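Local structure of Rho guanine nucleotide exchange factor 12 (Homo sapiens, 1TXD) at residues T277-D282 / I317-V322; T253-I258 / E281-L286; D226-L231 / N249-K254. The protein acts as a guanine nucleotide exchange factor for the GTPase RhoA, the piece described here being its tandem DH and PH domains. The protein carries 1 engineered substitution. All blocks are in the same frame, centred on the assembly; numbering follows the deposited sequence.

Interaction 1: T277-D282 / I317-V322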
loop_
_atom_site.group_PDB
_atom_site.type_symbol
_atom_site.label_atom_id
_atom_site.label_comp_id
_atom_site.label_asym_id
_atom_site.label_seq_id
_atom_site.Cartn_x
_atom_site.Cartn_y
_atom_site.Cartn_z
ATOM N N THR A 277 -8.876 -12.462 17.628
ATOM C CA THR A 277 -7.717 -13.332 17.755
ATOM C C THR A 277 -6.759 -13.066 16.631
ATOM O O THR A 277 -7.182 -12.785 15.528
ATOM C CB THR A 277 -8.199 -14.819 17.686
ATOM O OG1 THR A 277 -8.918 -15.131 18.877
ATOM C CG2 THR A 277 -7.030 -15.799 17.664
ATOM N N LEU A 278 -5.469 -13.198 16.891
ATOM C CA LEU A 278 -4.484 -12.918 15.878
ATOM C C LEU A 278 -3.515 -14.043 15.758
ATOM O O LEU A 278 -2.788 -14.336 16.697
ATOM C CB LEU A 278 -3.696 -11.658 16.231
ATOM C CG LEU A 278 -4.432 -10.415 16.748
ATOM C CD1 LEU A 278 -3.381 -9.398 17.120
ATOM C CD2 LEU A 278 -5.460 -9.834 15.769
ATOM N N LEU A 279 -3.509 -14.679 14.593
ATOM C CA LEU A 279 -2.456 -15.623 14.223
ATOM C C LEU A 279 -1.240 -14.889 13.650
ATOM O O LEU A 279 -1.308 -14.341 12.549
ATOM C CB LEU A 279 -2.973 -16.616 13.184
ATOM C CG LEU A 279 -1.942 -17.554 12.562
ATOM C CD1 LEU A 279 -1.089 -18.243 13.631
ATOM C CD2 LEU A 279 -2.668 -18.601 11.713
ATOM N N LEU A 280 -0.139 -14.905 14.396
ATOM C CA LEU A 280 1.138 -14.339 13.965
ATOM C C LEU A 280 2.107 -15.447 13.567
ATOM O O LEU A 280 1.763 -16.626 13.626
ATOM C CB LEU A 280 1.745 -13.485 15.084
ATOM C CG LEU A 280 0.783 -12.527 15.783
ATOM C CD1 LEU A 280 1.546 -11.636 16.779
ATOM C CD2 LEU A 280 0.034 -11.666 14.778
ATOM N N GLU A 281 3.323 -15.065 13.173
ATOM C CA GLU A 281 4.317 -16.018 12.660
ATOM C C GLU A 281 4.531 -17.200 13.603
ATOM O O GLU A 281 4.635 -18.352 13.164
ATOM C CB GLU A 281 5.670 -15.325 12.427
ATOM C CG GLU A 281 6.026 -15.088 10.962
ATOM C CD GLU A 281 7.158 -14.082 10.778
ATOM O OE1 GLU A 281 7.981 -13.927 11.710
ATOM O OE2 GLU A 281 7.228 -13.442 9.703
ATOM N N ASP A 282 4.604 -16.894 14.896
ATOM C CA ASP A 282 5.075 -17.838 15.902
ATOM C C ASP A 282 4.185 -17.950 17.138
ATOM O O ASP A 282 4.449 -18.780 17.996
ATOM C CB ASP A 282 6.511 -17.474 16.313
ATOM C CG ASP A 282 6.595 -16.186 17.136
ATOM O OD1 ASP A 282 5.630 -15.391 17.153
ATOM O OD2 ASP A 282 7.604 -15.886 17.804
ATOM N N ILE A 317 -0.380 -18.209 23.071
ATOM C CA ILE A 317 -0.080 -19.617 22.872
ATOM C C ILE A 317 1.075 -19.785 21.889
ATOM O O ILE A 317 0.943 -19.473 20.713
ATOM C CB ILE A 317 -1.332 -20.345 22.331
ATOM C CG1 ILE A 317 -2.522 -20.159 23.276
ATOM C CG2 ILE A 317 -1.031 -21.815 22.110
ATOM C CD1 ILE A 317 -3.871 -20.143 22.561
ATOM N N LYS A 318 2.198 -20.293 22.367
ATOM C CA LYS A 318 3.347 -20.541 21.506
ATOM C C LYS A 318 3.033 -21.650 20.496
ATOM O O LYS A 318 2.722 -22.772 20.877
ATOM C CB LYS A 318 4.566 -20.902 22.351
ATOM C CG LYS A 318 4.952 -19.806 23.353
ATOM C CD LYS A 318 6.452 -19.776 23.614
ATOM C CE LYS A 318 6.881 -18.514 24.362
ATOM N NZ LYS A 318 8.170 -18.711 25.108
ATOM N N LEU A 319 3.101 -21.322 19.206
ATOM C CA LEU A 319 2.792 -22.279 18.134
ATOM C C LEU A 319 3.750 -23.477 18.082
ATOM O O LEU A 319 3.425 -24.513 17.495
ATOM C CB LEU A 319 2.788 -21.570 16.766
ATOM C CG LEU A 319 1.690 -20.528 16.539
ATOM C CD1 LEU A 319 1.948 -19.754 15.253
ATOM C CD2 LEU A 319 0.306 -21.174 16.504
ATOM N N SER A 320 4.922 -23.329 18.693
ATOM C CA SER A 320 5.926 -24.389 18.749
ATOM C C SER A 320 5.438 -25.643 19.488
ATOM O O SER A 320 6.027 -26.716 19.358
ATOM C CB SER A 320 7.176 -23.859 19.445
ATOM O OG SER A 320 8.239 -24.783 19.351
ATOM N N THR A 321 4.371 -25.487 20.264
ATOM C CA THR A 321 3.846 -26.532 21.127
ATOM C C THR A 321 2.427 -26.953 20.754
ATOM O O THR A 321 1.850 -27.805 21.415
ATOM C CB THR A 321 3.827 -26.012 22.579
ATOM O OG1 THR A 321 2.844 -24.967 22.714
ATOM C CG2 THR A 321 5.157 -25.347 22.956
ATOM N N VAL A 322 1.862 -26.363 19.705
ATOM C CA VAL A 322 0.437 -26.514 19.433
ATOM C C VAL A 322 0.114 -27.762 18.622
ATOM O O VAL A 322 0.857 -28.154 17.719
ATOM C CB VAL A 322 -0.148 -25.272 18.727
ATOM C CG1 VAL A 322 -1.577 -25.513 18.260
ATOM C CG2 VAL A 322 -0.137 -24.101 19.669
#
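L319 lays its side chain against the turn that follows strand 275-280, and nearly all of the packing in this contact is its own. With CG anti to the carbonyl carbon (chi1 -66°), the chain reaches across to the backbone of 280-282: L319 CD1 lies 3.4 Å from D282 C and 3.5 Å from L280 O, and L319 CG stands 3.6 Å from D282 O. The same methyl meets one side chain, L279, whose CD1 is 3.8 Å from L319 CD1; the two leucines cross at about a right angle and touch through these single methyls. Alongside this packing, L319 N donates to D282 O at 3.1 Å with an N-H...O angle of 160°. One residue thus holds the turn by its amide and packs its isobutyl group against the backbone of 280-282. The outer side is looser. E281 and D282 direct their CB atoms away from 317-322, and the D282 carboxylate is taken up by R255. K318 is exposed, and its amine pairs with E246; its carbonyl oxygen, K318 O, accepts both T321 N and T321 OG1, the hydroxyl at 2.9 Å and in the carbonyl plane, which ties the short 3-10 segment 319-321 to the end of strand 316-318. In the PH domain the contact lies where the turn between strands 275-280 and 283-290 meets the end of strand 316-318, with W360 and L363 of the C-terminal helix 354-374 against L279, and M367 of that helix against L319.

Interaction 2: T253-I258 / E281-L286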
loop_
_atom_site.group_PDB
_atom_site.type_symbol
_atom_site.label_atom_id
_atom_site.label_comp_id
_atom_site.label_asym_id
_atom_site.label_seq_id
_atom_site.Cartn_x
_atom_site.Cartn_y
_atom_site.Cartn_z
ATOM N N THR A 253 4.633 -6.282 16.706
ATOM C CA THR A 253 5.307 -5.756 15.507
ATOM C C THR A 253 6.609 -6.466 15.127
ATOM O O THR A 253 7.099 -6.302 14.005
ATOM C CB THR A 253 5.579 -4.220 15.642
ATOM O OG1 THR A 253 6.540 -3.969 16.671
ATOM C CG2 THR A 253 4.329 -3.457 16.106
ATOM N N LYS A 254 7.176 -7.250 16.045
ATOM C CA LYS A 254 8.432 -7.960 15.757
ATOM C C LYS A 254 8.202 -9.328 15.105
ATOM O O LYS A 254 9.125 -10.131 14.987
ATOM C CB LYS A 254 9.311 -8.071 17.016
ATOM C CG LYS A 254 10.194 -6.841 17.276
ATOM C CD LYS A 254 11.406 -6.745 16.314
ATOM C CE LYS A 254 11.185 -5.767 15.152
ATOM N NZ LYS A 254 10.629 -4.466 15.591
ATOM N N ARG A 255 6.970 -9.575 14.678
ATOM C CA ARG A 255 6.652 -10.695 13.806
ATOM C C ARG A 255 5.516 -10.306 12.864
ATOM O O ARG A 255 4.710 -9.437 13.179
ATOM C CB ARG A 255 6.255 -11.920 14.640
ATOM C CG ARG A 255 4.961 -11.770 15.466
ATOM C CD ARG A 255 5.186 -11.316 16.906
ATOM N NE ARG A 255 5.678 -12.413 17.737
ATOM C CZ ARG A 255 6.035 -12.300 19.010
ATOM N NH1 ARG A 255 5.990 -11.127 19.632
ATOM N NH2 ARG A 255 6.459 -13.374 19.660
ATOM N N LYS A 256 5.437 -10.967 11.720
ATOM C CA LYS A 256 4.392 -10.654 10.750
ATOM C C LYS A 256 3.094 -11.374 11.101
ATOM O O LYS A 256 3.130 -12.485 11.622
ATOM C CB LYS A 256 4.855 -10.993 9.328
ATOM C CG LYS A 256 5.851 -9.963 8.764
ATOM C CD LYS A 256 6.093 -10.138 7.261
ATOM C CE LYS A 256 6.279 -8.797 6.571
ATOM N NZ LYS A 256 6.773 -8.937 5.171
ATOM N N MET A 257 1.963 -10.710 10.840
ATOM C CA MET A 257 0.621 -11.286 11.024
ATOM C C MET A 257 0.207 -12.058 9.786
ATOM O O MET A 257 0.402 -11.592 8.664
ATOM C CB MET A 257 -0.405 -10.178 11.313
ATOM C CG MET A 257 -1.910 -10.560 11.235
ATOM S SD MET A 257 -2.974 -9.139 11.803
ATOM C CE MET A 257 -2.772 -9.284 13.466
ATOM N N ILE A 258 -0.363 -13.242 10.009
ATOM C CA ILE A 258 -0.793 -14.143 8.948
ATOM C C ILE A 258 -2.314 -14.202 8.832
ATOM O O ILE A 258 -2.850 -14.308 7.726
ATOM C CB ILE A 258 -0.194 -15.539 9.204
ATOM C CG1 ILE A 258 1.272 -15.546 8.754
ATOM C CG2 ILE A 258 -0.998 -16.665 8.491
ATOM C CD1 ILE A 258 2.241 -14.996 9.778
ATOM N N GLU A 281 3.323 -15.065 13.173
ATOM C CA GLU A 281 4.317 -16.018 12.660
ATOM C C GLU A 281 4.531 -17.200 13.603
ATOM O O GLU A 281 4.635 -18.352 13.164
ATOM C CB GLU A 281 5.670 -15.325 12.427
ATOM C CG GLU A 281 6.026 -15.088 10.962
ATOM C CD GLU A 281 7.158 -14.082 10.778
ATOM O OE1 GLU A 281 7.981 -13.927 11.710
ATOM O OE2 GLU A 281 7.228 -13.442 9.703
ATOM N N ASP A 282 4.604 -16.894 14.896
ATOM C CA ASP A 282 5.075 -17.838 15.902
ATOM C C ASP A 282 4.185 -17.950 17.138
ATOM O O ASP A 282 4.449 -18.780 17.996
ATOM C CB ASP A 282 6.511 -17.474 16.313
ATOM C CG ASP A 282 6.595 -16.186 17.136
ATOM O OD1 ASP A 282 5.630 -15.391 17.153
ATOM O OD2 ASP A 282 7.604 -15.886 17.804
ATOM N N ILE A 283 3.154 -17.115 17.234
ATOM C CA ILE A 283 2.205 -17.168 18.342
ATOM C C ILE A 283 0.780 -16.920 17.872
ATOM O O ILE A 283 0.547 -16.209 16.899
ATOM C CB ILE A 283 2.564 -16.141 19.455
ATOM C CG1 ILE A 283 2.712 -14.716 18.888
ATOM C CG2 ILE A 283 3.832 -16.567 20.181
ATOM C CD1 ILE A 283 2.798 -13.626 19.951
ATOM N N LEU A 284 -0.169 -17.534 18.561
ATOM C CA LEU A 284 -1.560 -17.162 18.458
ATOM C C LEU A 284 -1.779 -16.230 19.637
ATOM O O LEU A 284 -1.213 -16.445 20.707
ATOM C CB LEU A 284 -2.441 -18.402 18.552
ATOM C CG LEU A 284 -3.871 -18.302 18.046
ATOM C CD1 LEU A 284 -3.908 -18.402 16.541
ATOM C CD2 LEU A 284 -4.715 -19.419 18.664
ATOM N N VAL A 285 -2.571 -15.182 19.436
ATOM C CA VAL A 285 -2.773 -14.161 20.456
ATOM C C VAL A 285 -4.252 -13.984 20.680
ATOM O O VAL A 285 -5.015 -13.776 19.744
ATOM C CB VAL A 285 -2.161 -12.792 20.061
ATOM C CG1 VAL A 285 -2.422 -11.757 21.151
ATOM C CG2 VAL A 285 -0.656 -12.918 19.806
ATOM N N LEU A 286 -4.648 -14.035 21.940
ATOM C CA LEU A 286 -6.047 -13.993 22.295
ATOM C C LEU A 286 -6.317 -12.647 22.946
ATOM O O LEU A 286 -5.720 -12.324 23.971
ATOM C CB LEU A 286 -6.384 -15.161 23.231
ATOM C CG LEU A 286 -6.029 -16.552 22.677
ATOM C CD1 LEU A 286 -6.384 -17.639 23.689
ATOM C CD2 LEU A 286 -6.723 -16.836 21.357
#
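The guanidinium of R255 covers the end of I283, whose CD1 sits 3.6 Å from R255 CZ, over the centre of one face. At the edge of the same group is the D282 carboxylate. R255 NE donates to D282 OD1 at 3.0 Å, reaching the syn side of that oxygen and keeping it close to the guanidinium plane, while R255 NH2 adds weak bonds to both carboxylate oxygens. The planes of the two groups are 48° apart, so the salt bridge is twisted and not a flat, two-pronged pair. R255 CG lies between its backbone N and carbonyl carbon (chi1 65°), and further bends at chi2 and chi3 turn the guanidinium onto I283. R255 NH1 has a further partner in D251 O. Nearer the surface, E281 crosses K256 at a slant and brings OE2 to 3.4 Å from K256 CB, without pairing with the K256 amine. E281 N makes a weak bond to K256 O, and I258 CD1 packs 3.6 Å from E281 N. This joins the start of strand 257-266 to the two-residue turn (E281, D282) of the beta hairpin formed by strands 275-280 and 283-290, in the antiparallel, meandering first sheet of a PH domain.

Interaction 3: D226-L231 / N249-K254; sequences DYQRRL and NLDLTK
Q228 reaches from the last turns of helix 191-230 into the loop 249-254, and every part of its side chain meets something there. Its CB lies 3.6 Å from T253 CG2, and CG continues over the same methyl. CG is anti to the backbone N (chi1 -179°), which carries the chain out from the helix, and a bend at chi2 then sets the amide along the loop backbone. At the tip the two ends of the amide do different work. Q228 NE2 donates to L250 O at 2.9 Å, an almost straight bond (170°) that meets a lone pair in the carbonyl plane. Q228 OE1 accepts L252 N at 3.2 Å, with the nitrogen well above the plane of the side-chain carbonyl, and also lies 3.1 Å from L252 CG. Two backbone groups on either side of D251 thereby fix the rotation of the amide. This is the junction of a DH-PH tandem: the long C-terminal helix of the DH domain ends here, and the loop leads into the first strand of the PH domain. The D251 carboxylate is nearly parallel to the Q228 amide, their planes 3° apart, and D251 OD1 accepts a weak bond from T253 N. Elsewhere on the helix, Y227 CB packs 3.9 Å from L252 CD1. At the helix end L231 divides its two methyls between neighbouring parts of the loop, CD2 lying 3.5 Å from L250 O and CD1 4.3 Å from L252 CD1.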
loop_
_atom_site.group_PDB
_atom_site.type_symbol
_atom_site.label_atom_id
_atom_site.label_comp_id
_atom_site.label_asym_id
_atom_site.label_seq_id
_atom_site.Cartn_x
_atom_site.Cartn_y
_atom_site.Cartn_z
ATOM N N ASP A 226 -1.024 -0.599 14.702
ATOM C CA ASP A 226 -2.282 -0.134 15.280
ATOM C C ASP A 226 -2.726 -1.076 16.392
ATOM O O ASP A 226 -3.100 -0.634 17.471
ATOM C CB ASP A 226 -3.385 -0.099 14.200
ATOM C CG ASP A 226 -4.633 0.643 14.672
ATOM O OD1 ASP A 226 -4.526 1.862 14.990
ATOM O OD2 ASP A 226 -5.745 0.070 14.761
ATOM N N TYR A 227 -2.703 -2.384 16.119
ATOM C CA TYR A 227 -3.082 -3.339 17.152
ATOM C C TYR A 227 -2.106 -3.203 18.315
ATOM O O TYR A 227 -2.524 -3.093 19.459
ATOM C CB TYR A 227 -3.091 -4.744 16.581
ATOM C CG TYR A 227 -4.149 -4.987 15.539
ATOM C CD1 TYR A 227 -5.236 -4.124 15.356
ATOM C CD2 TYR A 227 -4.091 -6.107 14.766
ATOM C CE1 TYR A 227 -6.208 -4.373 14.371
ATOM C CE2 TYR A 227 -5.050 -6.377 13.810
ATOM C CZ TYR A 227 -6.111 -5.519 13.616
ATOM O OH TYR A 227 -7.046 -5.859 12.641
ATOM N N GLN A 228 -0.809 -3.129 18.020
ATOM C CA GLN A 228 0.213 -3.005 19.073
ATOM C C GLN A 228 0.025 -1.771 19.925
ATOM O O GLN A 228 0.432 -1.747 21.096
ATOM C CB GLN A 228 1.640 -2.990 18.488
ATOM C CG GLN A 228 2.804 -2.894 19.545
ATOM C CD GLN A 228 2.847 -4.087 20.530
ATOM O OE1 GLN A 228 2.031 -5.004 20.451
ATOM N NE2 GLN A 228 3.797 -4.058 21.453
ATOM N N ARG A 229 -0.589 -0.744 19.350
ATOM C CA ARG A 229 -0.823 0.511 20.082
ATOM C C ARG A 229 -2.000 0.333 21.040
ATOM O O ARG A 229 -1.919 0.702 22.198
ATOM C CB ARG A 229 -1.092 1.656 19.096
ATOM C CG ARG A 229 -0.971 3.056 19.668
ATOM C CD ARG A 229 -1.367 4.165 18.671
ATOM N NE ARG A 229 -2.559 3.809 17.898
ATOM C CZ ARG A 229 -3.813 3.812 18.364
ATOM N NH1 ARG A 229 -4.087 4.183 19.614
ATOM N NH2 ARG A 229 -4.813 3.442 17.568
ATOM N N ARG A 230 -3.073 -0.278 20.546
ATOM C CA ARG A 230 -4.303 -0.490 21.325
ATOM C C ARG A 230 -4.190 -1.606 22.401
ATOM O O ARG A 230 -5.051 -1.735 23.273
ATOM C CB ARG A 230 -5.471 -0.766 20.355
ATOM C CG ARG A 230 -5.705 0.396 19.355
ATOM C CD ARG A 230 -7.024 0.334 18.597
ATOM N NE ARG A 230 -7.137 -0.889 17.793
ATOM C CZ ARG A 230 -8.269 -1.554 17.544
ATOM N NH1 ARG A 230 -9.432 -1.144 18.038
ATOM N NH2 ARG A 230 -8.241 -2.653 16.795
ATOM N N LEU A 231 -3.110 -2.387 22.328
ATOM C CA LEU A 231 -2.825 -3.480 23.261
ATOM C C LEU A 231 -2.762 -2.990 24.711
ATOM O O LEU A 231 -2.018 -2.064 25.032
ATOM C CB LEU A 231 -1.499 -4.164 22.861
ATOM C CG LEU A 231 -1.088 -5.517 23.463
ATOM C CD1 LEU A 231 -1.822 -6.675 22.769
ATOM C CD2 LEU A 231 0.443 -5.721 23.406
ATOM N N ASN A 249 5.583 -7.223 28.079
ATOM C CA ASN A 249 6.355 -6.493 27.073
ATOM C C ASN A 249 6.103 -7.026 25.650
ATOM O O ASN A 249 6.908 -6.809 24.745
ATOM C CB ASN A 249 7.852 -6.551 27.409
ATOM C CG ASN A 249 8.285 -5.432 28.342
ATOM O OD1 ASN A 249 8.293 -4.256 27.966
ATOM N ND2 ASN A 249 8.658 -5.795 29.562
ATOM N N LEU A 250 4.973 -7.705 25.450
ATOM C CA LEU A 250 4.687 -8.369 24.180
ATOM C C LEU A 250 4.631 -7.352 23.051
ATOM O O LEU A 250 3.885 -6.370 23.118
ATOM C CB LEU A 250 3.362 -9.137 24.229
ATOM C CG LEU A 250 2.893 -9.720 22.888
ATOM C CD1 LEU A 250 3.772 -10.884 22.484
ATOM C CD2 LEU A 250 1.432 -10.125 22.939
ATOM N N ASP A 251 5.407 -7.633 22.010
ATOM C CA ASP A 251 5.505 -6.767 20.855
ATOM C C ASP A 251 5.084 -7.492 19.582
ATOM O O ASP A 251 5.900 -8.161 18.943
ATOM C CB ASP A 251 6.929 -6.238 20.718
ATOM C CG ASP A 251 7.002 -5.013 19.826
ATOM O OD1 ASP A 251 6.113 -4.887 18.953
ATOM O OD2 ASP A 251 7.889 -4.128 19.945
ATOM N N LEU A 252 3.812 -7.330 19.217
ATOM C CA LEU A 252 3.263 -7.877 17.971
ATOM C C LEU A 252 4.099 -7.508 16.739
ATOM O O LEU A 252 4.285 -8.338 15.853
ATOM C CB LEU A 252 1.801 -7.427 17.763
ATOM C CG LEU A 252 0.817 -7.465 18.954
ATOM C CD1 LEU A 252 -0.537 -6.800 18.623
ATOM C CD2 LEU A 252 0.607 -8.893 19.436
ATOM N N THR A 253 4.633 -6.282 16.706
ATOM C CA THR A 253 5.307 -5.756 15.507
ATOM C C THR A 253 6.609 -6.466 15.127
ATOM O O THR A 253 7.099 -6.302 14.005
ATOM C CB THR A 253 5.579 -4.220 15.642
ATOM O OG1 THR A 253 6.540 -3.969 16.671
ATOM C CG2 THR A 253 4.329 -3.457 16.106
ATOM N N LYS A 254 7.176 -7.250 16.045
ATOM C CA LYS A 254 8.432 -7.960 15.757
ATOM C C LYS A 254 8.202 -9.328 15.105
ATOM O O LYS A 254 9.125 -10.131 14.987
ATOM C CB LYS A 254 9.311 -8.071 17.016
ATOM C CG LYS A 254 10.194 -6.841 17.276
ATOM C CD LYS A 254 11.406 -6.745 16.314
ATOM C CE LYS A 254 11.185 -5.767 15.152
ATOM N NZ LYS A 254 10.629 -4.466 15.591
#

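In the fold
Interactions 1 and 2 lie within the PH domain and share the turn residues E281 and D282, and interaction 3 lies at its junction with the DH helix. In interaction 1 that turn meets the end of strand 316-318 through mostly buried leucines and a single backbone bond; in interaction 2 it faces the start of strand 257-266 at the surface, where charge dominates. Interaction 3, partly buried, instead joins the end of the DH helix to the PH domain and relies on a side-chain amide bonded to backbone. It shares T253 and K254 with interaction 2, and L250 packs on both R255 and I283. Interactions 1 and 3 meet through L252, against L278 and L280.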